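Local structure of anthrone oxidase-like protein (Streptomyces ambofaciens, 5F9P) at residues Ser46-Gly51 with Thr57-Gln62; Ser50-His55 with Asp120-Phe125; Gln146-Gln151 with Glu199-Ala204. The protein probably acts as an oxygenase that cleaves a carbon-carbon bond, opening ring B of an intermediate in atypical angucycline biosynthesis. All coordinates share one frame; numbering follows the deposited sequence.

Interaction 1: Ser46-Gly51 with Thr57-Gln62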
loop_
_atom_site.group_PDB
_atom_site.type_symbol
_atom_site.label_atom_id
_atom_site.label_comp_id
_atom_site.label_asym_id
_atom_site.label_seq_id
_atom_site.Cartn_x
_atom_site.Cartn_y
_atom_site.Cartn_z
ATOM N N SER A 46 -10.941 -4.551 -0.254
ATOM C CA SER A 46 -9.719 -4.711 0.541
ATOM C C SER A 46 -8.841 -5.715 -0.182
ATOM O O SER A 46 -9.348 -6.702 -0.751
ATOM C CB SER A 46 -10.029 -5.258 1.934
ATOM O OG SER A 46 -10.873 -4.378 2.665
ATOM N N THR A 47 -7.536 -5.467 -0.168
ATOM C CA THR A 47 -6.566 -6.362 -0.785
ATOM C C THR A 47 -5.437 -6.616 0.197
ATOM O O THR A 47 -4.678 -5.699 0.528
ATOM C CB THR A 47 -6.018 -5.783 -2.090
ATOM O OG1 THR A 47 -7.087 -5.678 -3.039
ATOM C CG2 THR A 47 -4.924 -6.693 -2.675
ATOM N N VAL A 48 -5.336 -7.862 0.665
ATOM C CA VAL A 48 -4.422 -8.224 1.746
ATOM C C VAL A 48 -3.049 -8.630 1.189
ATOM O O VAL A 48 -2.969 -9.443 0.267
ATOM C CB VAL A 48 -5.008 -9.399 2.597
ATOM C CG1 VAL A 48 -4.048 -9.818 3.700
ATOM C CG2 VAL A 48 -6.341 -8.999 3.211
ATOM N N HIS A 49 -1.986 -8.061 1.749
ATOM C CA HIS A 49 -0.615 -8.335 1.297
ATOM C C HIS A 49 0.182 -8.998 2.409
ATOM O O HIS A 49 0.076 -8.602 3.574
ATOM C CB HIS A 49 0.117 -7.051 0.906
ATOM C CG HIS A 49 -0.564 -6.254 -0.162
ATOM N ND1 HIS A 49 -1.850 -5.773 -0.030
ATOM C CD2 HIS A 49 -0.123 -5.816 -1.363
ATOM C CE1 HIS A 49 -2.180 -5.097 -1.116
ATOM N NE2 HIS A 49 -1.145 -5.099 -1.936
ATOM N N SER A 50 0.984 -9.998 2.038
ATOM C CA SER A 50 1.831 -10.733 2.973
ATOM C C SER A 50 3.302 -10.349 2.779
ATOM O O SER A 50 3.808 -10.424 1.668
ATOM C CB SER A 50 1.668 -12.239 2.726
ATOM O OG SER A 50 2.575 -12.964 3.524
ATOM N N GLY A 51 3.979 -9.936 3.846
ATOM C CA GLY A 51 5.332 -9.410 3.726
ATOM C C GLY A 51 6.366 -10.441 3.291
ATOM O O GLY A 51 6.302 -11.595 3.720
ATOM N N THR A 57 2.381 -7.124 7.335
ATOM C CA THR A 57 1.333 -7.218 6.330
ATOM C C THR A 57 0.864 -5.821 5.924
ATOM O O THR A 57 1.199 -4.825 6.564
ATOM C CB THR A 57 0.097 -7.972 6.873
ATOM O OG1 THR A 57 -0.402 -7.282 8.025
ATOM C CG2 THR A 57 0.459 -9.391 7.255
ATOM N N LEU A 58 0.059 -5.767 4.870
ATOM C CA LEU A 58 -0.478 -4.509 4.375
ATOM C C LEU A 58 -1.846 -4.771 3.776
ATOM O O LEU A 58 -2.009 -5.688 2.975
ATOM C CB LEU A 58 0.452 -3.901 3.312
ATOM C CG LEU A 58 -0.062 -2.673 2.552
ATOM C CD1 LEU A 58 -0.157 -1.465 3.468
ATOM C CD2 LEU A 58 0.826 -2.361 1.341
ATOM N N ASN A 59 -2.831 -3.968 4.182
ATOM C CA ASN A 59 -4.139 -3.976 3.540
ATOM C C ASN A 59 -4.326 -2.709 2.713
ATOM O O ASN A 59 -4.225 -1.590 3.233
ATOM C CB ASN A 59 -5.256 -4.095 4.584
ATOM C CG ASN A 59 -6.438 -4.892 4.079
ATOM O OD1 ASN A 59 -6.609 -5.049 2.878
ATOM N ND2 ASN A 59 -7.249 -5.426 5.001
ATOM N N PHE A 60 -4.584 -2.888 1.424
ATOM C CA PHE A 60 -4.875 -1.781 0.521
ATOM C C PHE A 60 -6.391 -1.738 0.352
ATOM O O PHE A 60 -6.971 -2.634 -0.268
ATOM C CB PHE A 60 -4.195 -2.039 -0.819
ATOM C CG PHE A 60 -4.172 -0.852 -1.757
ATOM C CD1 PHE A 60 -5.346 -0.360 -2.317
ATOM C CD2 PHE A 60 -2.963 -0.269 -2.123
ATOM C CE1 PHE A 60 -5.317 0.708 -3.207
ATOM C CE2 PHE A 60 -2.921 0.804 -3.016
ATOM C CZ PHE A 60 -4.098 1.291 -3.558
ATOM N N ILE A 61 -7.020 -0.704 0.918
ATOM C CA ILE A 61 -8.478 -0.649 1.087
ATOM C C ILE A 61 -9.108 0.566 0.411
ATOM O O ILE A 61 -8.605 1.690 0.538
ATOM C CB ILE A 61 -8.861 -0.619 2.581
ATOM C CG1 ILE A 61 -8.182 -1.784 3.323
ATOM C CG2 ILE A 61 -10.388 -0.654 2.764
ATOM C CD1 ILE A 61 -8.412 -1.785 4.835
ATOM N N GLN A 62 -10.214 0.341 -0.301
ATOM C CA GLN A 62 -10.944 1.431 -0.942
ATOM C C GLN A 62 -12.250 1.751 -0.218
ATOM O O GLN A 62 -13.041 0.852 0.085
ATOM C CB GLN A 62 -11.204 1.086 -2.407
ATOM C CG GLN A 62 -9.925 0.927 -3.196
ATOM C CD GLN A 62 -10.161 0.484 -4.615
ATOM O OE1 GLN A 62 -10.981 -0.404 -4.871
ATOM N NE2 GLN A 62 -9.448 1.105 -5.557
HETATM O O HOH W 1 -8.357 -3.291 -2.490
#
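Thr47 pairs with Phe60 and His49 with Leu58 across an antiparallel beta hairpin, part of the closed barrel of a single chain with the fold of the dimeric alpha+beta barrel superfamily. Both are hydrogen-bonded pairs; the bond from His49 N to Leu58 O is 2.7 Å long. Ser46-Ile61, Val48-Asn59 and Ser50-Thr57 are the non-hydrogen-bonded pairs between and beside them.

Packing is tight round His49, on the face it shares with Thr47, Leu58 and Phe60. With CG beside its own backbone N (chi1 -57°), His49 folds its imidazole back along the hairpin. Leu58 CD2 covers one ring face, and His49 CE1 comes within 3.7 Å of Phe60 CB. The one N-H of His49 ND1 is split between two weak bonds, to Leu58 O at 3.0 Å and to Thr47 O at 2.9 Å, the latter at the ring's edge in its plane. At the far end of this face, water 1 donates to Phe60 O at 2.7 Å and sits 2.8 Å from Thr47 OG1, which is also hydrogen-bonded to Thr226 OG1.

The other face turns toward helix 21-37: Val48 and Thr57 touch Ile28, and Ser46 touches Val35. The hairpin is looser near its turn, where Ser50 and Gly51 are partly exposed and the Ser50 side chain makes no contact with segment 57-62. Three carbonyl oxygens each add a second donor to a backbone N-H: the shared, weak imidazole N-H for Leu58 and Thr47, the water for Phe60. With the bond of His49 NE2 to Tyr177 OH, this would probably hold the imidazole's rotation.

Interaction 2: Ser50-His55 with Asp120-Phe125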
loop_
_atom_site.group_PDB
_atom_site.type_symbol
_atom_site.label_atom_id
_atom_site.label_comp_id
_atom_site.label_asym_id
_atom_site.label_seq_id
_atom_site.Cartn_x
_atom_site.Cartn_y
_atom_site.Cartn_z
ATOM N N SER A 50 0.984 -9.998 2.038
ATOM C CA SER A 50 1.831 -10.733 2.973
ATOM C C SER A 50 3.302 -10.349 2.779
ATOM O O SER A 50 3.808 -10.424 1.668
ATOM C CB SER A 50 1.668 -12.239 2.726
ATOM O OG SER A 50 2.575 -12.964 3.524
ATOM N N GLY A 51 3.979 -9.936 3.846
ATOM C CA GLY A 51 5.332 -9.410 3.726
ATOM C C GLY A 51 6.366 -10.441 3.291
ATOM O O GLY A 51 6.302 -11.595 3.720
ATOM N N VAL A 52 7.300 -10.026 2.431
ATOM C CA VAL A 52 8.362 -10.912 1.912
ATOM C C VAL A 52 9.749 -10.568 2.479
ATOM O O VAL A 52 10.370 -11.393 3.152
ATOM C CB VAL A 52 8.406 -10.934 0.347
ATOM C CG1 VAL A 52 9.641 -11.662 -0.158
ATOM C CG2 VAL A 52 7.153 -11.583 -0.224
ATOM N N ASP A 53 10.233 -9.348 2.231
ATOM C CA ASP A 53 11.524 -8.917 2.782
ATOM C C ASP A 53 11.568 -9.056 4.306
ATOM O O ASP A 53 12.512 -9.614 4.856
ATOM C CB ASP A 53 11.865 -7.473 2.375
ATOM C CG ASP A 53 12.498 -7.374 0.984
ATOM O OD1 ASP A 53 12.543 -8.391 0.255
ATOM O OD2 ASP A 53 12.948 -6.258 0.621
ATOM N N SER A 54 10.559 -8.530 4.995
ATOM C CA SER A 54 10.530 -8.591 6.460
ATOM C C SER A 54 9.111 -8.866 6.918
ATOM O O SER A 54 8.174 -8.696 6.139
ATOM C CB SER A 54 11.042 -7.291 7.083
ATOM O OG SER A 54 10.309 -6.189 6.597
ATOM N N HIS A 55 8.956 -9.312 8.165
ATOM C CA HIS A 55 7.642 -9.710 8.665
ATOM C C HIS A 55 6.700 -8.528 8.790
ATOM O O HIS A 55 7.058 -7.482 9.332
ATOM C CB HIS A 55 7.757 -10.411 10.016
ATOM C CG HIS A 55 8.754 -11.523 10.023
ATOM N ND1 HIS A 55 8.677 -12.591 9.156
ATOM C CD2 HIS A 55 9.852 -11.733 10.785
ATOM C CE1 HIS A 55 9.689 -13.411 9.383
ATOM N NE2 HIS A 55 10.418 -12.910 10.362
ATOM N N ASP A 120 -0.002 -12.318 -9.650
ATOM C CA ASP A 120 1.352 -12.616 -9.199
ATOM C C ASP A 120 2.304 -11.418 -9.290
ATOM O O ASP A 120 3.483 -11.562 -9.613
ATOM C CB ASP A 120 1.914 -13.817 -9.946
ATOM C CG ASP A 120 1.251 -15.102 -9.527
ATOM O OD1 ASP A 120 0.611 -15.110 -8.450
ATOM O OD2 ASP A 120 1.368 -16.100 -10.266
ATOM N N ASP A 121 1.784 -10.238 -8.981
ATOM C CA ASP A 121 2.611 -9.046 -8.868
ATOM C C ASP A 121 3.531 -9.127 -7.661
ATOM O O ASP A 121 3.045 -9.235 -6.527
ATOM C CB ASP A 121 1.710 -7.839 -8.682
ATOM C CG ASP A 121 0.860 -7.565 -9.898
ATOM O OD1 ASP A 121 1.448 -7.447 -10.993
ATOM O OD2 ASP A 121 -0.381 -7.471 -9.761
ATOM N N TYR A 122 4.843 -9.061 -7.887
ATOM C CA TYR A 122 5.771 -8.792 -6.785
ATOM C C TYR A 122 5.610 -7.316 -6.405
ATOM O O TYR A 122 5.845 -6.418 -7.223
ATOM C CB TYR A 122 7.222 -9.121 -7.149
ATOM C CG TYR A 122 8.149 -9.131 -5.945
ATOM C CD1 TYR A 122 8.165 -10.214 -5.076
ATOM C CD2 TYR A 122 8.980 -8.045 -5.659
ATOM C CE1 TYR A 122 8.986 -10.233 -3.964
ATOM C CE2 TYR A 122 9.808 -8.060 -4.546
ATOM C CZ TYR A 122 9.811 -9.163 -3.706
ATOM O OH TYR A 122 10.620 -9.198 -2.587
ATOM N N THR A 123 5.165 -7.067 -5.177
ATOM C CA THR A 123 4.699 -5.734 -4.812
ATOM C C THR A 123 5.684 -5.049 -3.891
ATOM O O THR A 123 6.126 -5.619 -2.885
ATOM C CB THR A 123 3.283 -5.790 -4.184
ATOM O OG1 THR A 123 2.353 -6.275 -5.167
ATOM C CG2 THR A 123 2.822 -4.392 -3.702
ATOM N N VAL A 124 6.023 -3.818 -4.246
ATOM C CA VAL A 124 7.065 -3.068 -3.547
ATOM C C VAL A 124 6.484 -1.780 -2.951
ATOM O O VAL A 124 5.846 -0.995 -3.648
ATOM C CB VAL A 124 8.237 -2.759 -4.512
ATOM C CG1 VAL A 124 9.349 -1.968 -3.810
ATOM C CG2 VAL A 124 8.779 -4.054 -5.086
ATOM N N PHE A 125 6.706 -1.579 -1.656
ATOM C CA PHE A 125 6.025 -0.536 -0.894
ATOM C C PHE A 125 7.006 0.302 -0.067
ATOM O O PHE A 125 7.902 -0.239 0.583
ATOM C CB PHE A 125 4.994 -1.195 0.033
ATOM C CG PHE A 125 4.324 -0.252 0.976
ATOM C CD1 PHE A 125 3.336 0.608 0.533
ATOM C CD2 PHE A 125 4.674 -0.232 2.316
ATOM C CE1 PHE A 125 2.712 1.472 1.408
ATOM C CE2 PHE A 125 4.055 0.622 3.187
ATOM C CZ PHE A 125 3.073 1.486 2.736
HETATM O O HOH W 2 12.882 -8.015 -2.677
#
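Val52 and Asp53 meet Tyr122 across a wide gap between backbones, the nearest CA atoms, those of Val52 and Thr123, being 9.2 Å apart. The gap is that of an intervening strand: in the eight-stranded antiparallel barrel of the dimeric alpha+beta barrel superfamily, strand 217-228 runs between strands 43-51 and 122-130. It bonds to Val52 through Thr220 and to Thr123 through Tyr221. Val52 and Asp53 belong to the turn that follows strand 43-51, whereas Tyr122 begins its own strand, so the contact lies at one end of the barrel, near the surface.

Tyr122 does most of the reaching. Its CG stands anti to the backbone N (chi1 -168°), carrying the phenol across the end of strand 217-228 toward the turn. Val52 extends CG1 to the ring's edge, near the ring plane, 3.6 Å from Tyr122 OH and 4.1 Å from CE1 of the same ring. The two side chains meet obliquely, as a methyl against a phenol rim rather than over its face. Lys183 of helix 183-190 touches both, adding its side chain to this small surface patch.

The Asp53 side chain crosses that of Tyr122 at about a right angle, its carboxylate plane turned 58° from the ring. Asp53 OD1 stands 3.5 Å from Tyr122 OH. Thr220 OG1 from the intervening strand is hydrogen-bonded both to Tyr122 OH and to Asp53 N, so the turn and the phenol share one anchor. Polar linkage therefore complements the thin apolar touch of Val52. Water 2 accepts the hydrogen of Tyr122 OH at 2.6 Å and donates to Asp53 OD1 at 3.0 Å.

Interaction 3: Gln146-Gln151 with Glu199-Ala204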
loop_
_atom_site.group_PDB
_atom_site.type_symbol
_atom_site.label_atom_id
_atom_site.label_comp_id
_atom_site.label_asym_id
_atom_site.label_seq_id
_atom_site.Cartn_x
_atom_site.Cartn_y
_atom_site.Cartn_z
ATOM N N GLN A 146 9.321 9.845 -12.455
ATOM C CA GLN A 146 9.773 8.488 -12.744
ATOM C C GLN A 146 9.100 7.832 -13.958
ATOM O O GLN A 146 8.881 6.619 -13.993
ATOM C CB GLN A 146 9.636 7.610 -11.502
ATOM C CG GLN A 146 10.432 8.151 -10.316
ATOM C CD GLN A 146 10.631 7.116 -9.229
ATOM O OE1 GLN A 146 11.730 6.596 -9.051
ATOM N NE2 GLN A 146 9.571 6.823 -8.488
ATOM N N ALA A 147 8.786 8.638 -14.962
ATOM C CA ALA A 147 8.242 8.099 -16.199
ATOM C C ALA A 147 9.170 7.020 -16.776
ATOM O O ALA A 147 8.710 6.101 -17.449
ATOM C CB ALA A 147 8.013 9.224 -17.215
ATOM N N PHE A 148 10.468 7.114 -16.498
ATOM C CA PHE A 148 11.426 6.155 -17.052
ATOM C C PHE A 148 11.112 4.719 -16.633
ATOM O O PHE A 148 11.544 3.773 -17.286
ATOM C CB PHE A 148 12.862 6.485 -16.610
ATOM C CG PHE A 148 13.094 6.259 -15.143
ATOM C CD1 PHE A 148 12.860 7.275 -14.225
ATOM C CD2 PHE A 148 13.501 5.015 -14.677
ATOM C CE1 PHE A 148 13.052 7.062 -12.861
ATOM C CE2 PHE A 148 13.691 4.794 -13.321
ATOM C CZ PHE A 148 13.465 5.819 -12.409
ATOM N N LEU A 149 10.395 4.554 -15.524
ATOM C CA LEU A 149 10.128 3.218 -14.987
ATOM C C LEU A 149 9.449 2.321 -16.017
ATOM O O LEU A 149 9.725 1.131 -16.083
ATOM C CB LEU A 149 9.270 3.294 -13.724
ATOM C CG LEU A 149 9.915 3.711 -12.397
ATOM C CD1 LEU A 149 8.814 3.916 -11.367
ATOM C CD2 LEU A 149 10.936 2.672 -11.928
ATOM N N ALA A 150 8.561 2.904 -16.818
ATOM C CA ALA A 150 7.792 2.138 -17.798
ATOM C C ALA A 150 8.674 1.372 -18.782
ATOM O O ALA A 150 8.211 0.422 -19.419
ATOM C CB ALA A 150 6.819 3.046 -18.549
ATOM N N GLN A 151 9.934 1.778 -18.914
ATOM C CA GLN A 151 10.848 1.077 -19.804
ATOM C C GLN A 151 11.859 0.205 -19.061
ATOM O O GLN A 151 12.719 -0.410 -19.674
ATOM C CB GLN A 151 11.535 2.049 -20.767
ATOM C CG GLN A 151 10.611 2.569 -21.880
ATOM C CD GLN A 151 9.668 3.652 -21.400
ATOM O OE1 GLN A 151 8.465 3.635 -21.695
ATOM N NE2 GLN A 151 10.209 4.615 -20.662
ATOM N N GLU A 199 19.675 8.546 -15.560
ATOM C CA GLU A 199 19.920 9.815 -14.879
ATOM C C GLU A 199 18.617 10.405 -14.341
ATOM O O GLU A 199 18.617 11.127 -13.351
ATOM C CB GLU A 199 20.668 10.803 -15.787
ATOM C CG GLU A 199 22.139 10.392 -16.070
ATOM C CD GLU A 199 23.002 10.397 -14.808
ATOM O OE1 GLU A 199 22.948 11.417 -14.092
ATOM O OE2 GLU A 199 23.722 9.391 -14.519
ATOM N N ALA A 200 17.507 10.082 -14.994
ATOM C CA ALA A 200 16.192 10.500 -14.507
ATOM C C ALA A 200 15.857 9.789 -13.183
ATOM O O ALA A 200 15.181 10.356 -12.312
ATOM C CB ALA A 200 15.122 10.250 -15.558
ATOM N N ARG A 201 16.353 8.563 -13.014
ATOM C CA ARG A 201 16.188 7.885 -11.725
ATOM C C ARG A 201 16.941 8.621 -10.626
ATOM O O ARG A 201 16.383 8.901 -9.569
ATOM C CB ARG A 201 16.639 6.426 -11.773
ATOM C CG ARG A 201 16.795 5.803 -10.382
ATOM C CD ARG A 201 17.221 4.352 -10.456
ATOM N NE ARG A 201 17.428 3.772 -9.123
ATOM C CZ ARG A 201 17.692 2.485 -8.905
ATOM N NH1 ARG A 201 17.780 1.647 -9.937
ATOM N NH2 ARG A 201 17.854 2.033 -7.664
ATOM N N LYS A 202 18.205 8.944 -10.887
ATOM C CA LYS A 202 19.036 9.669 -9.915
ATOM C C LYS A 202 18.420 11.010 -9.516
ATOM O O LYS A 202 18.501 11.435 -8.363
ATOM C CB LYS A 202 20.440 9.900 -10.482
ATOM C CG LYS A 202 21.167 8.628 -10.915
ATOM C CD LYS A 202 22.551 8.966 -11.468
ATOM C CE LYS A 202 23.333 7.716 -11.855
ATOM N NZ LYS A 202 24.642 8.058 -12.508
ATOM N N ALA A 203 17.810 11.680 -10.482
ATOM C CA ALA A 203 17.185 12.967 -10.225
ATOM C C ALA A 203 15.950 12.785 -9.354
ATOM O O ALA A 203 15.751 13.517 -8.392
ATOM C CB ALA A 203 16.823 13.659 -11.539
ATOM N N ALA A 204 15.123 11.801 -9.687
ATOM C CA ALA A 204 13.905 11.558 -8.903
ATOM C C ALA A 204 14.281 11.233 -7.465
ATOM O O ALA A 204 13.772 11.839 -6.519
ATOM C CB ALA A 204 13.081 10.414 -9.516
#
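Phe148 lays one ring face over Arg201 N, with Ala200 meeting the ring obliquely. Its CG sits between the backbone N and the carbonyl carbon (chi1 69°), which swings the ring out from the 3-10 turn and onto helix 199-211. Packing is tight: Phe148 CZ is 3.3 Å from Arg201 CB and Phe148 CE1 is 3.4 Å from Arg201 CA. Leu149 CG covers the opposite face, offset toward the rim. Phe148 CD1 reaches Ala200 CB at 4.0 Å.

Arg201 touches the phenylalanine with the root of its side chain, then runs on extended. Its guanidinium is hydrogen-bonded to the carbonyl oxygens of Tyr189 and Arg190 and makes a cation-pi contact with the Tyr189 ring.

One turn further on, Ala204 CB packs at 3.6 Å against CG of Gln146. The amide of Gln146 is bound through NE2 to Leu142 O and to a glycerol, probably from the crystallisation liquor.

Small alanines thus let the helix come close to the turn. The contact is the packing of a 3-10 turn, the one before strand 155-167, on helix 199-211, at the helical periphery of the dimeric alpha+beta barrel fold.

In the fold
From the N terminus, interaction 1 closes the short hairpin loop between strands 43-51 and 56-63. Interaction 2 shares Ser50 and Gly51 with it but closes a far longer loop to strand 122-130, so both start from the same strand and the loops overlap. Their side chains also pack together, with Leu58 CD2 4.0 Å from Phe125 CD1, and together they join neighbouring and next-but-one strands of the barrel. Interaction 3 follows in series: it closes the loop from the turn before strand 155-167 to helix 199-211. Its centre is about 27 Å from that of interaction 1 and about 22 Å from that of interaction 2, and it ties together peripheral helical elements.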